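Local coordinates for phenolic acid decarboxylase (Sedimentibacter hydroxybenzoicus, PDB 7AE5), which catalyses the reversible, non-oxidative decarboxylation of 4-hydroxybenzoate and 3,4-dihydroxybenzoate, detoxifying phenolic compounds under anaerobic conditions with a prenylated FMN cofactor and manganese, at residues C[277-282]-C[347-352]. Numbering follows the deposited sequence.
Sequences GEFPGS and YTHGIG
With CG placed between its backbone N and carbonyl carbon (chi1 67°), the Phe279 ring reaches out to Thr348 and His349. Thr348 in turn sets its methyl CG2 opposite its own backbone N and beside its carbonyl carbon, where the phenyl rim can meet it. The segments meet by van der Waals contact and an aromatic pair, with no bond between polar groups. Phe279 CE1 lies 3.8 Å from Thr348 CG2 and 3.5 Å from His349 CB. The neighbouring Phe279 CZ is 4.0 Å from His349 ND1, near the plane of the imidazole and at its edge. The two rings form an offset edge-to-face pair, with planes at 86° and centroids 5.5 Å apart. The imidazole supplies the edge. Pro280 CD lies above one face of the phenyl ring, toward its rim, and Pro280 CB comes within 4.4 Å of Thr348 CG2. An alanine at Phe279 would remove the ring and is likely to open a gap between the two loops, depriving the Thr348 methyl and the His349 edge of their partner. Thr348 turns OG1 to a different task, a hydrogen bond to Thr405 OG1 of the second subunit. Trp402 of that subunit packs on Thr348, and its NE1 hydrogen-bonds to Pro280 O. Met321 touches both Phe279 and His349, while His377 and Tyr381 add further rings around the imidazole. Both segments are tight turns. Glu278 to Gly281 form a type I turn, with a G1 bulge at Gly281 closed by the pairing of Glu278 with Ser282, and Thr348 to Ile351 form a type I' turn joining strands 340-347 and 352-357. The contact thus bridges the Rift-related, flavin-binding domain and the C-terminal domain of a UbiD-family decarboxylase in its open form, next in the chain to Glu278, the predicted proton donor, whose side chain does not touch the 347-352 turn.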
ATOM      1  N   GLY C 277      26.746 -27.760   2.959  1.00 47.98           N
ATOM      2  CA  GLY C 277      25.344 -27.423   3.020  1.00 48.01           C
ATOM      3  C   GLY C 277      24.964 -26.759   4.328  1.00 48.85           C
ATOM      4  O   GLY C 277      25.618 -26.916   5.360  1.00 49.73           O
ATOM      5  N   GLU C 278      23.889 -25.979   4.267  1.00 49.48           N
ATOM      6  CA  GLU C 278      23.287 -25.367   5.439  1.00 50.15           C
ATOM      7  C   GLU C 278      21.781 -25.573   5.371  1.00 49.88           C
ATOM      8  O   GLU C 278      21.224 -25.854   4.307  1.00 48.95           O
ATOM      9  CB  GLU C 278      23.630 -23.871   5.541  1.00 49.74           C
ATOM     10  CG  GLU C 278      25.076 -23.545   5.172  1.00 49.51           C
ATOM     11  CD  GLU C 278      25.570 -22.247   5.783  1.00 49.70           C
ATOM     12  OE1 GLU C 278      25.882 -22.243   6.993  1.00 50.92           O
ATOM     13  OE2 GLU C 278      25.652 -21.235   5.053  1.00 48.65           O
ATOM     14  N   PHE C 279      21.120 -25.424   6.521  1.00 36.47           N
ATOM     15  CA  PHE C 279      19.707 -25.780   6.626  1.00 36.23           C
ATOM     16  C   PHE C 279      18.778 -24.986   5.701  1.00 34.62           C
ATOM     17  O   PHE C 279      17.683 -25.477   5.401  1.00 33.91           O
ATOM     18  CB  PHE C 279      19.230 -25.672   8.084  1.00 37.41           C
ATOM     19  CG  PHE C 279      19.198 -24.271   8.630  1.00 37.48           C
ATOM     20  CD1 PHE C 279      18.063 -23.487   8.497  1.00 36.55           C
ATOM     21  CD2 PHE C 279      20.291 -23.752   9.306  1.00 38.42           C
ATOM     22  CE1 PHE C 279      18.030 -22.202   9.002  1.00 36.67           C
ATOM     23  CE2 PHE C 279      20.261 -22.466   9.819  1.00 38.60           C
ATOM     24  CZ  PHE C 279      19.129 -21.690   9.665  1.00 37.77           C
ATOM     25  N   PRO C 280      19.140 -23.772   5.210  1.00 42.66           N
ATOM     26  CA  PRO C 280      18.291 -23.151   4.180  1.00 41.02           C
ATOM     27  C   PRO C 280      18.373 -23.839   2.825  1.00 40.23           C
ATOM     28  O   PRO C 280      17.778 -23.364   1.853  1.00 38.98           O
ATOM     29  CB  PRO C 280      18.817 -21.713   4.107  1.00 40.51           C
ATOM     30  CG  PRO C 280      19.423 -21.477   5.425  1.00 41.95           C
ATOM     31  CD  PRO C 280      20.074 -22.776   5.770  1.00 43.15           C
ATOM     32  N   GLY C 281      19.107 -24.946   2.741  1.00 40.42           N
ATOM     33  CA  GLY C 281      19.131 -25.733   1.525  1.00 39.89           C
ATOM     34  C   GLY C 281      20.127 -25.288   0.483  1.00 39.45           C
ATOM     35  O   GLY C 281      19.962 -25.619  -0.695  1.00 38.84           O
ATOM     36  N   SER C 282      21.165 -24.556   0.875  1.00 44.02           N
ATOM     37  CA  SER C 282      22.164 -24.070  -0.063  1.00 43.41           C
ATOM     38  C   SER C 282      23.550 -24.259   0.538  1.00 44.17           C
ATOM     39  O   SER C 282      23.705 -24.549   1.728  1.00 45.20           O
ATOM     40  CB  SER C 282      21.923 -22.601  -0.423  1.00 42.26           C
ATOM     41  OG  SER C 282      22.114 -21.770   0.709  1.00 42.61           O
ATOM     42  N   TYR C 347      10.019 -24.267  10.486  1.00 29.49           N
ATOM     43  CA  TYR C 347      10.309 -24.041   9.073  1.00 30.48           C
ATOM     44  C   TYR C 347      11.482 -23.082   8.923  1.00 31.28           C
ATOM     45  O   TYR C 347      11.349 -21.879   9.175  1.00 31.05           O
ATOM     46  CB  TYR C 347       9.055 -23.536   8.368  1.00 30.25           C
ATOM     47  CG  TYR C 347       7.894 -24.476   8.599  1.00 29.74           C
ATOM     48  CD1 TYR C 347       7.964 -25.801   8.188  1.00 30.32           C
ATOM     49  CD2 TYR C 347       6.746 -24.054   9.252  1.00 28.86           C
ATOM     50  CE1 TYR C 347       6.916 -26.673   8.408  1.00 30.04           C
ATOM     51  CE2 TYR C 347       5.692 -24.920   9.475  1.00 28.72           C
ATOM     52  CZ  TYR C 347       5.783 -26.227   9.051  1.00 29.29           C
ATOM     53  OH  TYR C 347       4.738 -27.092   9.274  1.00 29.26           O
ATOM     54  N   THR C 348      12.623 -23.628   8.504  1.00 29.79           N
ATOM     55  CA  THR C 348      13.863 -22.880   8.300  1.00 30.86           C
ATOM     56  C   THR C 348      14.249 -22.114   9.566  1.00 30.17           C
ATOM     57  O   THR C 348      14.367 -20.887   9.579  1.00 30.43           O
ATOM     58  CB  THR C 348      13.745 -21.944   7.095  1.00 32.03           C
ATOM     59  OG1 THR C 348      12.972 -22.584   6.072  1.00 32.36           O
ATOM     60  CG2 THR C 348      15.127 -21.621   6.543  1.00 33.60           C
ATOM     61  N   HIS C 349      14.441 -22.879  10.642  1.00 38.26           N
ATOM     62  CA  HIS C 349      14.807 -22.341  11.953  1.00 37.61           C
ATOM     63  C   HIS C 349      13.867 -21.221  12.386  1.00 36.93           C
ATOM     64  O   HIS C 349      14.293 -20.181  12.887  1.00 36.89           O
ATOM     65  CB  HIS C 349      16.257 -21.862  11.974  1.00 38.31           C
ATOM     66  CG  HIS C 349      16.912 -21.990  13.313  1.00 37.79           C
ATOM     67  ND1 HIS C 349      18.242 -21.696  13.525  1.00 38.26           N
ATOM     68  CD2 HIS C 349      16.420 -22.388  14.511  1.00 36.97           C
ATOM     69  CE1 HIS C 349      18.540 -21.905  14.795  1.00 37.78           C
ATOM     70  NE2 HIS C 349      17.451 -22.325  15.415  1.00 37.05           N
ATOM     71  N   GLY C 350      12.571 -21.432  12.181  1.00 34.65           N
ATOM     72  CA  GLY C 350      11.588 -20.495  12.679  1.00 33.95           C
ATOM     73  C   GLY C 350      11.381 -19.252  11.846  1.00 34.43           C
ATOM     74  O   GLY C 350      10.790 -18.289  12.340  1.00 33.97           O
ATOM     75  N   ILE C 351      11.856 -19.231  10.598  1.00 28.59           N
ATOM     76  CA  ILE C 351      11.514 -18.109   9.730  1.00 29.26           C
ATOM     77  C   ILE C 351      10.029 -18.146   9.389  1.00 28.03           C
ATOM     78  O   ILE C 351       9.390 -17.098   9.244  1.00 27.71           O
ATOM     79  CB  ILE C 351      12.402 -18.105   8.471  1.00 30.89           C
ATOM     80  CG1 ILE C 351      13.856 -17.833   8.860  1.00 31.37           C
ATOM     81  CG2 ILE C 351      11.937 -17.049   7.481  1.00 30.57           C
ATOM     82  CD1 ILE C 351      14.845 -18.050   7.738  1.00 32.86           C
ATOM     83  N   GLY C 352       9.452 -19.339   9.283  1.00 31.81           N
ATOM     84  CA  GLY C 352       8.013 -19.511   9.158  1.00 30.89           C
ATOM     85  C   GLY C 352       7.437 -20.037  10.463  1.00 30.14           C
ATOM     86  O   GLY C 352       7.932 -21.021  11.018  1.00 30.18           O
TER